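Local coordinates for protein nitrite reductase (Hyphomicrobium denitrificans, PDB 2DV6) that probably reduces nitrite to nitric oxide with electrons from cytochrome c, as a copper-containing nitrite reductase of denitrification, at residues Val27-Arg32 / Pro55-His60; Leu31-Ala36 / Val67-Gly72; Glu37-Tyr42 / His51-Thr56; Gln76-Val81 / Tyr113-Gly118; Asp82-Arg87 / Ala104-Glu109. All coordinates share one frame; numbering follows the deposited sequence.

Contact 1: Val27-Arg32 / Pro55-His60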
# COMPACT_ATOMS: atom_id res chain seq x y z
N VAL A 27 9.14 35.28 0.31
CA VAL A 27 9.90 34.07 0.20
C VAL A 27 9.17 33.00 1.05
O VAL A 27 8.83 33.22 2.22
CB VAL A 27 11.44 34.31 0.55
CG1 VAL A 27 11.60 34.90 1.91
CG2 VAL A 27 12.27 32.99 0.44
N VAL A 28 8.86 31.87 0.43
CA VAL A 28 7.94 30.89 1.02
C VAL A 28 8.71 29.64 1.37
O VAL A 28 9.44 29.14 0.56
CB VAL A 28 6.76 30.56 0.06
CG1 VAL A 28 5.79 29.59 0.73
CG2 VAL A 28 6.01 31.85 -0.35
N PHE A 29 8.56 29.15 2.61
CA PHE A 29 9.19 27.90 3.04
C PHE A 29 8.10 26.99 3.49
O PHE A 29 7.23 27.41 4.24
CB PHE A 29 10.16 28.15 4.22
CG PHE A 29 11.31 29.05 3.87
CD1 PHE A 29 11.29 30.38 4.24
CD2 PHE A 29 12.36 28.59 3.08
CE1 PHE A 29 12.33 31.21 3.89
CE2 PHE A 29 13.42 29.42 2.71
CZ PHE A 29 13.41 30.73 3.11
N THR A 30 8.13 25.73 3.03
CA THR A 30 7.19 24.73 3.52
C THR A 30 7.89 23.69 4.40
O THR A 30 8.93 23.19 4.02
CB THR A 30 6.40 24.06 2.34
OG1 THR A 30 5.71 25.09 1.65
CG2 THR A 30 5.40 23.01 2.86
N LEU A 31 7.32 23.44 5.58
CA LEU A 31 7.83 22.50 6.57
C LEU A 31 6.72 21.49 6.84
O LEU A 31 5.57 21.85 7.13
CB LEU A 31 8.19 23.22 7.90
CG LEU A 31 9.24 24.35 7.83
CD1 LEU A 31 9.48 25.10 9.18
CD2 LEU A 31 10.55 23.81 7.30
N ARG A 32 7.06 20.22 6.77
CA ARG A 32 6.16 19.20 7.23
C ARG A 32 6.77 18.60 8.49
O ARG A 32 7.98 18.61 8.64
CB ARG A 32 5.90 18.12 6.17
CG ARG A 32 7.11 17.29 5.75
CD ARG A 32 6.74 16.25 4.65
NE ARG A 32 7.95 15.78 3.96
CZ ARG A 32 8.60 14.65 4.25
NH1 ARG A 32 8.16 13.83 5.21
NH2 ARG A 32 9.70 14.33 3.56
N PRO A 55 15.58 22.39 8.45
CA PRO A 55 16.40 23.23 7.57
C PRO A 55 16.60 24.67 8.05
O PRO A 55 15.71 25.30 8.68
CB PRO A 55 15.63 23.23 6.24
CG PRO A 55 14.25 22.88 6.59
CD PRO A 55 14.35 21.93 7.77
N THR A 56 17.79 25.18 7.76
CA THR A 56 18.07 26.59 7.93
C THR A 56 17.34 27.33 6.82
O THR A 56 17.47 26.99 5.63
CB THR A 56 19.57 26.87 7.93
OG1 THR A 56 20.17 26.09 8.99
CG2 THR A 56 19.86 28.38 8.19
N LEU A 57 16.52 28.29 7.22
CA LEU A 57 15.74 29.07 6.25
C LEU A 57 16.53 30.34 6.01
O LEU A 57 16.64 31.19 6.90
CB LEU A 57 14.37 29.37 6.85
CG LEU A 57 13.56 28.17 7.39
CD1 LEU A 57 12.18 28.60 7.85
CD2 LEU A 57 13.46 27.09 6.32
N VAL A 58 17.13 30.48 4.83
CA VAL A 58 17.93 31.67 4.60
C VAL A 58 17.22 32.77 3.84
O VAL A 58 16.65 32.58 2.76
CB VAL A 58 19.48 31.45 4.29
CG1 VAL A 58 19.90 29.98 4.19
CG2 VAL A 58 20.04 32.36 3.18
N VAL A 59 17.29 33.94 4.45
CA VAL A 59 16.44 35.05 4.16
C VAL A 59 17.29 36.33 4.20
O VAL A 59 18.40 36.33 4.72
CB VAL A 59 15.28 35.00 5.18
CG1 VAL A 59 14.86 36.36 5.68
CG2 VAL A 59 14.13 34.13 4.62
N HIS A 60 16.78 37.40 3.58
CA HIS A 60 17.50 38.68 3.53
C HIS A 60 16.70 39.76 4.23
O HIS A 60 15.46 39.76 4.22
CB HIS A 60 17.87 39.08 2.10
CG HIS A 60 18.92 38.21 1.50
ND1 HIS A 60 20.26 38.54 1.52
CD2 HIS A 60 18.85 37.00 0.90
CE1 HIS A 60 20.96 37.59 0.92
NE2 HIS A 60 20.13 36.63 0.55

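Contact 2: Leu31-Ala36 / Val67-Gly72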
# COMPACT_ATOMS: atom_id res chain seq x y z
N LEU A 31 7.32 23.44 5.58
CA LEU A 31 7.83 22.50 6.57
C LEU A 31 6.72 21.49 6.84
O LEU A 31 5.57 21.85 7.13
CB LEU A 31 8.19 23.22 7.90
CG LEU A 31 9.24 24.35 7.83
CD1 LEU A 31 9.48 25.10 9.18
CD2 LEU A 31 10.55 23.81 7.30
N ARG A 32 7.06 20.22 6.77
CA ARG A 32 6.16 19.20 7.23
C ARG A 32 6.77 18.60 8.49
O ARG A 32 7.98 18.61 8.64
CB ARG A 32 5.90 18.12 6.17
CG ARG A 32 7.11 17.29 5.75
CD ARG A 32 6.74 16.25 4.65
NE ARG A 32 7.95 15.78 3.96
CZ ARG A 32 8.60 14.65 4.25
NH1 ARG A 32 8.16 13.83 5.21
NH2 ARG A 32 9.70 14.33 3.56
N THR A 33 5.95 18.16 9.42
CA THR A 33 6.48 17.57 10.65
C THR A 33 6.64 16.05 10.42
O THR A 33 5.91 15.45 9.63
CB THR A 33 5.57 17.87 11.87
OG1 THR A 33 4.34 17.14 11.74
CG2 THR A 33 5.26 19.39 12.00
N GLY A 34 7.60 15.43 11.09
CA GLY A 34 7.75 14.00 11.00
C GLY A 34 8.83 13.44 11.90
O GLY A 34 9.39 14.14 12.73
N ILE A 35 9.06 12.14 11.77
CA ILE A 35 10.12 11.45 12.48
C ILE A 35 11.17 11.17 11.44
O ILE A 35 10.91 10.52 10.42
CB ILE A 35 9.67 10.10 13.06
CG1 ILE A 35 8.37 10.23 13.91
CG2 ILE A 35 10.80 9.46 13.85
CD1 ILE A 35 8.43 11.20 15.10
N ALA A 36 12.36 11.71 11.65
CA ALA A 36 13.44 11.46 10.73
C ALA A 36 14.73 11.57 11.48
O ALA A 36 14.81 12.25 12.51
CB ALA A 36 13.41 12.44 9.57
N VAL A 67 5.91 31.12 6.14
CA VAL A 67 6.17 29.73 6.52
C VAL A 67 4.88 28.93 6.49
O VAL A 67 3.90 29.33 7.08
CB VAL A 67 6.85 29.65 7.91
CG1 VAL A 67 7.05 28.18 8.34
CG2 VAL A 67 8.24 30.37 7.85
N ASN A 68 4.89 27.79 5.77
CA ASN A 68 3.73 26.92 5.66
C ASN A 68 4.01 25.65 6.48
O ASN A 68 4.89 24.88 6.15
CB ASN A 68 3.48 26.47 4.22
CG ASN A 68 3.30 27.61 3.25
OD1 ASN A 68 2.74 28.68 3.58
ND2 ASN A 68 3.72 27.36 2.00
N LEU A 69 3.24 25.41 7.52
CA LEU A 69 3.48 24.25 8.35
C LEU A 69 2.40 23.23 8.04
O LEU A 69 1.21 23.56 8.14
CB LEU A 69 3.37 24.68 9.82
CG LEU A 69 3.87 23.82 10.99
CD1 LEU A 69 2.80 23.61 12.08
CD2 LEU A 69 4.70 22.57 10.67
N VAL A 70 2.81 22.02 7.68
CA VAL A 70 1.86 20.91 7.48
C VAL A 70 2.20 19.78 8.44
O VAL A 70 3.35 19.36 8.53
CB VAL A 70 1.93 20.37 6.00
CG1 VAL A 70 0.92 19.23 5.77
CG2 VAL A 70 1.75 21.53 5.00
N ASN A 71 1.19 19.29 9.14
CA ASN A 71 1.34 18.23 10.10
C ASN A 71 1.49 16.90 9.33
O ASN A 71 0.62 16.54 8.50
CB ASN A 71 0.10 18.25 11.02
CG ASN A 71 0.18 17.24 12.13
OD1 ASN A 71 0.61 16.11 11.93
ND2 ASN A 71 -0.30 17.64 13.32
N GLY A 72 2.60 16.22 9.57
CA GLY A 72 2.93 14.99 8.85
C GLY A 72 2.47 13.73 9.57
O GLY A 72 2.01 12.79 8.94

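Contact 3: Glu37-Tyr42 / His51-Thr56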
# COMPACT_ATOMS: atom_id res chain seq x y z
N GLU A 37 15.74 10.86 10.97
CA GLU A 37 17.02 10.68 11.67
C GLU A 37 16.89 10.36 13.14
O GLU A 37 17.75 10.78 13.92
CB GLU A 37 17.89 11.91 11.52
CG GLU A 37 18.24 12.33 10.09
CD GLU A 37 18.97 13.68 10.09
OE1 GLU A 37 19.57 14.04 11.15
OE2 GLU A 37 18.95 14.38 9.05
N GLY A 38 15.84 9.65 13.54
CA GLY A 38 15.68 9.20 14.96
C GLY A 38 14.99 10.14 15.94
O GLY A 38 14.93 9.86 17.16
N ARG A 39 14.45 11.25 15.43
CA ARG A 39 13.85 12.30 16.29
C ARG A 39 12.58 12.81 15.64
O ARG A 39 12.36 12.60 14.45
CB ARG A 39 14.81 13.50 16.43
CG ARG A 39 16.13 13.23 17.15
CD ARG A 39 17.26 14.01 16.49
NE ARG A 39 17.16 15.42 16.80
CZ ARG A 39 17.47 16.43 15.98
NH1 ARG A 39 17.92 16.20 14.74
NH2 ARG A 39 17.32 17.68 16.42
N MET A 40 11.79 13.53 16.42
CA MET A 40 10.66 14.31 15.92
C MET A 40 11.20 15.64 15.47
O MET A 40 11.83 16.36 16.24
CB MET A 40 9.64 14.51 17.04
CG MET A 40 8.28 15.05 16.57
SD MET A 40 7.14 15.13 17.99
CE MET A 40 6.21 13.68 17.58
N VAL A 41 10.96 15.98 14.21
CA VAL A 41 11.65 17.09 13.54
C VAL A 41 10.73 17.78 12.55
O VAL A 41 9.60 17.33 12.35
CB VAL A 41 12.90 16.60 12.78
CG1 VAL A 41 13.89 15.91 13.74
CG2 VAL A 41 12.49 15.66 11.60
N TYR A 42 11.20 18.88 11.95
CA TYR A 42 10.57 19.45 10.76
C TYR A 42 11.36 18.97 9.56
O TYR A 42 12.58 18.78 9.66
CB TYR A 42 10.67 20.98 10.75
CG TYR A 42 9.98 21.70 11.89
CD1 TYR A 42 10.72 22.10 13.01
CD2 TYR A 42 8.61 21.98 11.84
CE1 TYR A 42 10.10 22.79 14.08
CE2 TYR A 42 7.97 22.68 12.93
CZ TYR A 42 8.75 23.09 14.03
OH TYR A 42 8.18 23.78 15.10
N HIS A 51 13.54 17.97 1.60
CA HIS A 51 13.92 16.77 2.39
C HIS A 51 15.00 16.99 3.45
O HIS A 51 15.55 16.01 4.00
CB HIS A 51 14.29 15.56 1.49
CG HIS A 51 13.12 14.97 0.79
ND1 HIS A 51 12.28 14.05 1.38
CD2 HIS A 51 12.60 15.22 -0.44
CE1 HIS A 51 11.30 13.75 0.55
NE2 HIS A 51 11.48 14.43 -0.57
N LYS A 52 15.31 18.25 3.74
CA LYS A 52 16.29 18.53 4.77
C LYS A 52 15.63 18.56 6.16
O LYS A 52 14.55 19.12 6.32
CB LYS A 52 17.03 19.83 4.44
CG LYS A 52 17.85 19.76 3.15
CD LYS A 52 18.85 20.89 3.13
CE LYS A 52 19.70 20.84 1.89
NZ LYS A 52 19.82 22.23 1.36
N ILE A 53 16.27 17.91 7.13
CA ILE A 53 15.77 17.85 8.53
C ILE A 53 16.07 19.20 9.18
O ILE A 53 17.19 19.70 9.06
CB ILE A 53 16.48 16.73 9.35
CG1 ILE A 53 16.25 15.32 8.77
CG2 ILE A 53 16.12 16.78 10.85
CD1 ILE A 53 15.01 15.08 7.98
N ASN A 54 15.07 19.80 9.82
CA ASN A 54 15.23 21.09 10.52
C ASN A 54 16.02 22.12 9.70
O ASN A 54 17.05 22.61 10.17
CB ASN A 54 15.90 20.86 11.89
CG ASN A 54 15.02 20.06 12.85
OD1 ASN A 54 15.53 19.25 13.66
ND2 ASN A 54 13.70 20.27 12.78
N PRO A 55 15.58 22.39 8.45
CA PRO A 55 16.40 23.23 7.57
C PRO A 55 16.60 24.67 8.05
O PRO A 55 15.71 25.30 8.68
CB PRO A 55 15.63 23.23 6.24
CG PRO A 55 14.25 22.88 6.59
CD PRO A 55 14.35 21.93 7.77
N THR A 56 17.79 25.18 7.76
CA THR A 56 18.07 26.59 7.93
C THR A 56 17.34 27.33 6.82
O THR A 56 17.47 26.99 5.63
CB THR A 56 19.57 26.87 7.93
OG1 THR A 56 20.17 26.09 8.99
CG2 THR A 56 19.86 28.38 8.19

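Contact 4: Gln76-Val81 / Tyr113-Gly118. With CU (copper (II) ion), chain I.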
# COMPACT_ATOMS: atom_id res chain seq x y z
N GLN A 76 0.43 17.06 17.97
CA GLN A 76 0.08 18.46 17.96
C GLN A 76 1.34 19.28 17.72
O GLN A 76 2.37 18.95 18.30
CB GLN A 76 -0.54 18.79 19.31
CG GLN A 76 -1.19 20.10 19.40
CD GLN A 76 -1.97 20.23 20.70
OE1 GLN A 76 -1.49 19.83 21.77
NE2 GLN A 76 -3.19 20.77 20.60
N HIS A 77 1.27 20.31 16.87
CA HIS A 77 2.46 21.12 16.56
C HIS A 77 2.19 22.60 16.31
O HIS A 77 1.10 22.97 15.91
CB HIS A 77 3.22 20.63 15.31
CG HIS A 77 3.62 19.18 15.36
ND1 HIS A 77 4.53 18.69 16.26
CD2 HIS A 77 3.24 18.13 14.60
CE1 HIS A 77 4.70 17.40 16.06
NE2 HIS A 77 3.93 17.03 15.06
N ASP A 78 3.21 23.42 16.49
CA ASP A 78 3.25 24.73 15.86
C ASP A 78 4.68 25.04 15.42
O ASP A 78 5.54 24.13 15.45
CB ASP A 78 2.63 25.85 16.74
CG ASP A 78 3.36 26.08 18.07
OD1 ASP A 78 2.79 26.83 18.92
OD2 ASP A 78 4.49 25.55 18.27
N VAL A 79 4.91 26.28 14.97
CA VAL A 79 6.23 26.84 14.77
C VAL A 79 6.21 28.21 15.43
O VAL A 79 5.31 29.01 15.18
CB VAL A 79 6.55 27.15 13.29
CG1 VAL A 79 8.03 27.55 13.15
CG2 VAL A 79 6.24 26.02 12.40
N VAL A 80 7.21 28.48 16.26
CA VAL A 80 7.37 29.78 16.88
C VAL A 80 8.70 30.34 16.42
O VAL A 80 9.69 29.63 16.41
CB VAL A 80 7.30 29.68 18.44
CG1 VAL A 80 7.54 31.05 19.12
CG2 VAL A 80 5.97 29.10 18.86
N VAL A 81 8.71 31.60 15.99
CA VAL A 81 9.99 32.21 15.61
C VAL A 81 10.50 33.07 16.76
O VAL A 81 9.88 34.08 17.14
CB VAL A 81 10.00 32.96 14.26
CG1 VAL A 81 11.44 33.53 13.99
CG2 VAL A 81 9.58 32.02 13.16
N TYR A 113 10.95 26.89 16.47
CA TYR A 113 10.81 25.66 17.27
C TYR A 113 9.33 25.39 17.52
O TYR A 113 8.48 26.27 17.32
CB TYR A 113 11.57 25.79 18.61
CG TYR A 113 11.01 26.91 19.47
CD1 TYR A 113 9.96 26.68 20.37
CD2 TYR A 113 11.51 28.21 19.37
CE1 TYR A 113 9.41 27.72 21.14
CE2 TYR A 113 10.98 29.26 20.14
CZ TYR A 113 9.93 29.00 21.00
OH TYR A 113 9.42 30.02 21.75
N CYS A 114 9.03 24.16 17.96
CA CYS A 114 7.68 23.80 18.31
C CYS A 114 7.48 24.01 19.81
O CYS A 114 8.33 23.61 20.61
CB CYS A 114 7.37 22.34 17.93
SG CYS A 114 5.71 21.90 18.38
N SER A 115 6.35 24.64 20.18
CA SER A 115 6.12 25.06 21.56
C SER A 115 5.30 24.04 22.32
O SER A 115 5.04 24.23 23.49
CB SER A 115 5.37 26.40 21.58
OG SER A 115 4.02 26.20 21.18
N ILE A 116 4.84 22.99 21.65
CA ILE A 116 4.15 21.89 22.33
C ILE A 116 5.10 21.21 23.34
O ILE A 116 6.31 21.00 23.06
CB ILE A 116 3.53 20.92 21.29
CG1 ILE A 116 2.60 21.69 20.32
CG2 ILE A 116 2.83 19.73 21.95
CD1 ILE A 116 1.56 22.63 21.02
N ALA A 117 4.58 20.91 24.54
CA ALA A 117 5.41 20.38 25.62
C ALA A 117 6.27 19.18 25.14
O ALA A 117 5.73 18.17 24.65
CB ALA A 117 4.55 19.97 26.85
N GLY A 118 7.59 19.32 25.27
CA GLY A 118 8.52 18.24 24.97
C GLY A 118 9.06 18.27 23.56
O GLY A 118 10.16 17.76 23.31
CU CU I . 5.50 19.78 17.82

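Contact 5: Asp82-Arg87 / Ala104-Glu109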
# COMPACT_ATOMS: atom_id res chain seq x y z
N ASP A 82 11.63 32.61 17.28
CA ASP A 82 12.13 33.05 18.57
C ASP A 82 12.14 34.57 18.85
O ASP A 82 11.61 35.00 19.89
CB ASP A 82 13.50 32.45 18.88
CG ASP A 82 13.90 32.68 20.33
OD1 ASP A 82 12.99 32.85 21.19
OD2 ASP A 82 15.12 32.72 20.59
N GLN A 83 12.71 35.40 17.99
CA GLN A 83 12.72 36.79 18.47
C GLN A 83 11.72 37.73 17.78
O GLN A 83 11.52 38.85 18.22
CB GLN A 83 14.15 37.35 18.57
CG GLN A 83 15.16 36.24 18.92
CD GLN A 83 16.35 36.72 19.72
OE1 GLN A 83 17.48 36.73 19.22
NE2 GLN A 83 16.10 37.10 20.99
N TYR A 84 11.07 37.25 16.72
CA TYR A 84 10.10 38.02 15.97
C TYR A 84 8.70 37.92 16.55
O TYR A 84 7.81 38.67 16.16
CB TYR A 84 10.10 37.58 14.52
CG TYR A 84 11.29 38.07 13.74
CD1 TYR A 84 12.47 37.31 13.66
CD2 TYR A 84 11.27 39.31 13.10
CE1 TYR A 84 13.56 37.76 12.94
CE2 TYR A 84 12.36 39.76 12.38
CZ TYR A 84 13.50 38.99 12.31
OH TYR A 84 14.58 39.46 11.60
N ALA A 85 8.51 36.98 17.47
CA ALA A 85 7.17 36.65 18.00
C ALA A 85 6.13 36.47 16.88
O ALA A 85 5.04 37.06 16.89
CB ALA A 85 6.72 37.69 19.03
N ALA A 86 6.54 35.72 15.87
CA ALA A 86 5.67 35.29 14.81
C ALA A 86 5.51 33.79 15.06
O ALA A 86 6.46 33.10 15.48
CB ALA A 86 6.33 35.54 13.48
N ARG A 87 4.30 33.29 14.84
CA ARG A 87 4.06 31.86 15.02
C ARG A 87 2.87 31.42 14.18
O ARG A 87 2.04 32.23 13.77
CB ARG A 87 3.82 31.54 16.49
CG ARG A 87 2.53 32.18 17.12
CD ARG A 87 2.06 31.28 18.27
NE ARG A 87 2.81 31.56 19.46
CZ ARG A 87 3.17 30.70 20.43
NH1 ARG A 87 2.89 29.40 20.43
NH2 ARG A 87 3.85 31.21 21.43
N ALA A 104 11.37 40.12 7.94
CA ALA A 104 12.67 39.83 8.52
C ALA A 104 13.45 41.15 8.64
O ALA A 104 14.38 41.41 7.88
CB ALA A 104 13.42 38.81 7.66
N SER A 105 13.03 41.97 9.60
CA SER A 105 13.59 43.31 9.79
C SER A 105 14.97 43.37 10.49
O SER A 105 15.65 44.39 10.37
CB SER A 105 12.60 44.22 10.52
OG SER A 105 12.25 43.65 11.77
N LYS A 106 15.38 42.30 11.19
CA LYS A 106 16.70 42.27 11.87
C LYS A 106 17.60 41.14 11.38
O LYS A 106 17.23 39.97 11.48
CB LYS A 106 16.61 42.18 13.40
CG LYS A 106 15.29 42.55 14.09
CD LYS A 106 14.96 41.51 15.26
CE LYS A 106 13.76 41.92 16.20
NZ LYS A 106 12.41 41.98 15.53
N VAL A 107 18.79 41.52 10.91
CA VAL A 107 19.91 40.62 10.56
C VAL A 107 20.29 39.79 11.79
O VAL A 107 20.07 40.25 12.90
CB VAL A 107 21.13 41.44 10.01
CG1 VAL A 107 22.39 40.60 9.84
CG2 VAL A 107 20.80 42.08 8.68
N GLY A 108 20.79 38.58 11.58
CA GLY A 108 21.18 37.67 12.67
C GLY A 108 20.61 36.26 12.49
O GLY A 108 20.02 35.95 11.45
N GLU A 109 20.81 35.41 13.50
CA GLU A 109 20.35 34.01 13.49
C GLU A 109 19.30 33.83 14.56
O GLU A 109 19.52 34.23 15.69
CB GLU A 109 21.50 33.04 13.73
CG GLU A 109 22.60 33.12 12.66
CD GLU A 109 23.51 31.87 12.62
OE1 GLU A 109 24.69 32.02 12.16
OE2 GLU A 109 23.05 30.75 13.03

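Contact 1: Val27-Arg32 / Pro55-His60
Two sheets of a cupredoxin-like beta sandwich face each other where Phe29 meets Leu57 and Val59. Strand 27-32 belongs to one sheet and strand 57-60 to an edge of the other; their axes run nearly antiparallel, 166° apart, and come no closer than 9.0 Å, so side chains alone bridge the gap and no hydrogen bond passes between the segments. The centre of the contact is the Phe29 ring. Leu57 CB sits over the middle of one face, 4.0 Å from the ring centroid and only 7° off the normal, a CH-pi contact. Farther along the leucine, CD2 reaches Phe29 CD2 at 3.7 Å, the two side chains overlapping lengthwise and pointing opposite ways. At the ring edge, Val59 CG2 presses on Phe29 CE1 at 3.5 Å, and Val58 O lies near the plane beside CZ. With CG anti to its carbonyl carbon (chi1 -63°), Phe29 carries its ring across to the 57-60 strand. The row is completed at one end by Val27 CG1 against Val59 CG2 (3.8 Å) and at the other by Leu31 CD2 against Pro55 CG (3.9 Å). Leu57 also touches Ile128 of strand 125-131, the neighbouring strand of its sheet. Replacing the ring with an alanine here would probably leave Leu57 CB and Val59 CG2 without their partner and open a gap between the two sheets. Apart from the carbonyl beside CZ, the interface is carbon against carbon, which implies that shape and exclusion of water, not directed bonds, hold these two strands together.

Contact 2: Leu31-Ala36 / Val67-Gly72
The Asn71 amide stands off to the side of 31-36, its OD1 no nearer than 3.9 Å to Thr33 OG1; its own hydrogen bonds go to the turn beyond, OD1 to Gly74 N and ND2 to Ala75 O. The guanidinium of Arg32 leads away from 67-72. Between the strands runs a parallel ladder: Arg32 and Val70 share one face of the sheet, Leu31 and Leu69 the other. Leu31 N gives an almost straight bond (177°) to Asn68 O at 2.9 Å, Leu31 O takes the N-H of Val70 at 2.8 Å, and Thr33 N reaches Val70 O at 3.0 Å. Where the strand pairing ends, a side chain takes over: Thr33 OG1 accepts the N-H of Gly72 at 2.9 Å, again nearly straight (175°). Sitting between the backbone N and the carbonyl carbon (chi1 70°), this hydroxyl faces the turn, while CG2 is pushed tightly against Leu69 CD2, 3.5 Å away. Leu31 CD1 also meets Val67 CG1 at 4.0 Å. Thr33 OG1 is bonded to Glu73 OE1 as well, and the threonine packs on His77, a copper ligand. Two partners thus grip one hydroxyl, which probably fixes the rotation of Thr33 and ties the turn after strand 64-70 to a residue packed on a copper ligand.

Contact 3: Glu37-Tyr42 / His51-Thr56
Val41 and Ile53 make the close-packed half of this contact together with the backbone of Tyr42. The valine approaches with CG1, 3.8 Å from Ile53 CG2, the two side chains lying aslant. Beside them Asn54 N gives a nearly straight bond (171°) to Tyr42 O at 2.7 Å; the N-H comes in tilted 30° from the carbonyl plane, and Ile53 CA adds a CA-H...O contact to the same oxygen at 3.5 Å. The Asn54 and Tyr42 side chains cross at about a right angle, amide and ring planes 70° apart, with the amide by the ring edge. Toward solvent the packing thins. Arg39 bends at chi2 and chi3; Val41 CG1, of the same strand, lies 4.1 Å above the guanidinium plane, toward its rim, and Arg39 NH1 stays 4.3 Å from Ile53 CG2. Glu37 and Lys52 are exposed, the lysine reaching back along its own loop to Asp48 O. On the buried side Tyr42 turns inward: its OH bonds to Asp78 O, its ring meets Tyr112 edge-to-face and touches the copper ligands Cys114 and Met124. Strand 39-45 pairs antiparallel with 27-36, through Val41 and Gly34, and the loop 51-56 covers this hairpin's end, with Ile53 against Ala36, before the chain enters strand 57-60.

Contact 4: Gln76-Val81 / Tyr113-Gly118
Cys114 SG and His77 ND1 both bind the copper ion, at 2.2 and 2.1 Å, in the type 1 site of a cupredoxin domain that His119 and Met124 complete. The thiolate also accepts two backbone N-H groups: Asp78 N at 3.5 Å, pointing almost straight at the sulfur (167°), and Ile116 N of its own loop at 3.6 Å. The other histidine nitrogen, NE2, is held by Glu73 OE2. Asp78 is satisfied at both oxygens. OD2 uses its syn lone pair for Ser115 N (2.8 Å), whereas OD1 takes the hydroxyl of Ser115 OG at 2.6 Å on its syn side, 19° out of the carboxylate plane, and is salt-bridged to Arg87. A chi1 of 62° sets the carboxylate between its own backbone N and carbonyl carbon, turned to the 113-118 loop. Farther along, Val80 and Tyr113 form an antiparallel hydrogen-bonded pair, Val80 N to Tyr113 O at 2.8 Å and Tyr113 N to Val80 O at 3.0 Å, with Val80 CB over one face of the tyrosine ring, toward its rim. Ile116 CG1 packs beside Gln76 O. Two N-H donors on the sulfur would probably draw off some of its negative charge and so tune the copper-sulfur bond, while the two bonds from Ser115 to Asp78 tie the residue after the cysteine ligand to the one after the histidine ligand.

Contact 5: Asp82-Arg87 / Ala104-Glu109
Tyr84 lays its ring alongside Lys106, the lysine running back along the ring from OH toward CD2. From CB, with CG anti to the carbonyl carbon (chi1 -75°), the tyrosine leaves its backbone at an angle and its end comes up to the 104-109 turn. CD2 is the first atom to arrive, 3.8 Å from Lys106 NZ. CE2 comes next, with the same amine on it and with Ser105 N at 3.6 Å, near the ring plane. Lys106 CD lies over one face, 4.1 Å from CZ. At the tip, OH donates to Lys106 O at 2.7 Å, the hydroxyl tilted 21° from that carbonyl's plane. Lys106 bends at chi2 and chi4, which brings NZ back above the ring, 4.3 Å from its centroid but 32° off the normal: an off-centre cation-pi contact. Phe102 and Phe110 meet the ring too, the latter edge-to-face. A leucine in its place would probably leave Lys106 O without this hydroxyl donor and the lysine amine without its ring. Lying at the surface, away from the copper sites, this is structural packing in a cupredoxin beta sandwich, joining the turn between strands 80-81 and 86-87 to the one between strands 97-103 and 108-113.

In the fold
From the N terminus, strand 27-36 opens both contact 1 and contact 2. Contact 3 comes next and closes early, around the excursion that ends at 51-56; contact 1 closes on that same stretch, sharing Pro55 and Thr56, and contact 2 closes later, at 67-72. Contacts 1 and 2 therefore cross, while contact 3 falls wholly within the loop of contact 2. Contact 1 spans the two sheets; contact 2 pairs two strands of the sheet 39-45, 27-36, 64-70 and 97-103, and contact 3 lays the 51-56 loop against its edge strand 39-45. Contact 4 then spans 76 to 118 with contact 5 inside it, both reaching the other sheet. Leu69 against Val79 joins contacts 2 and 4.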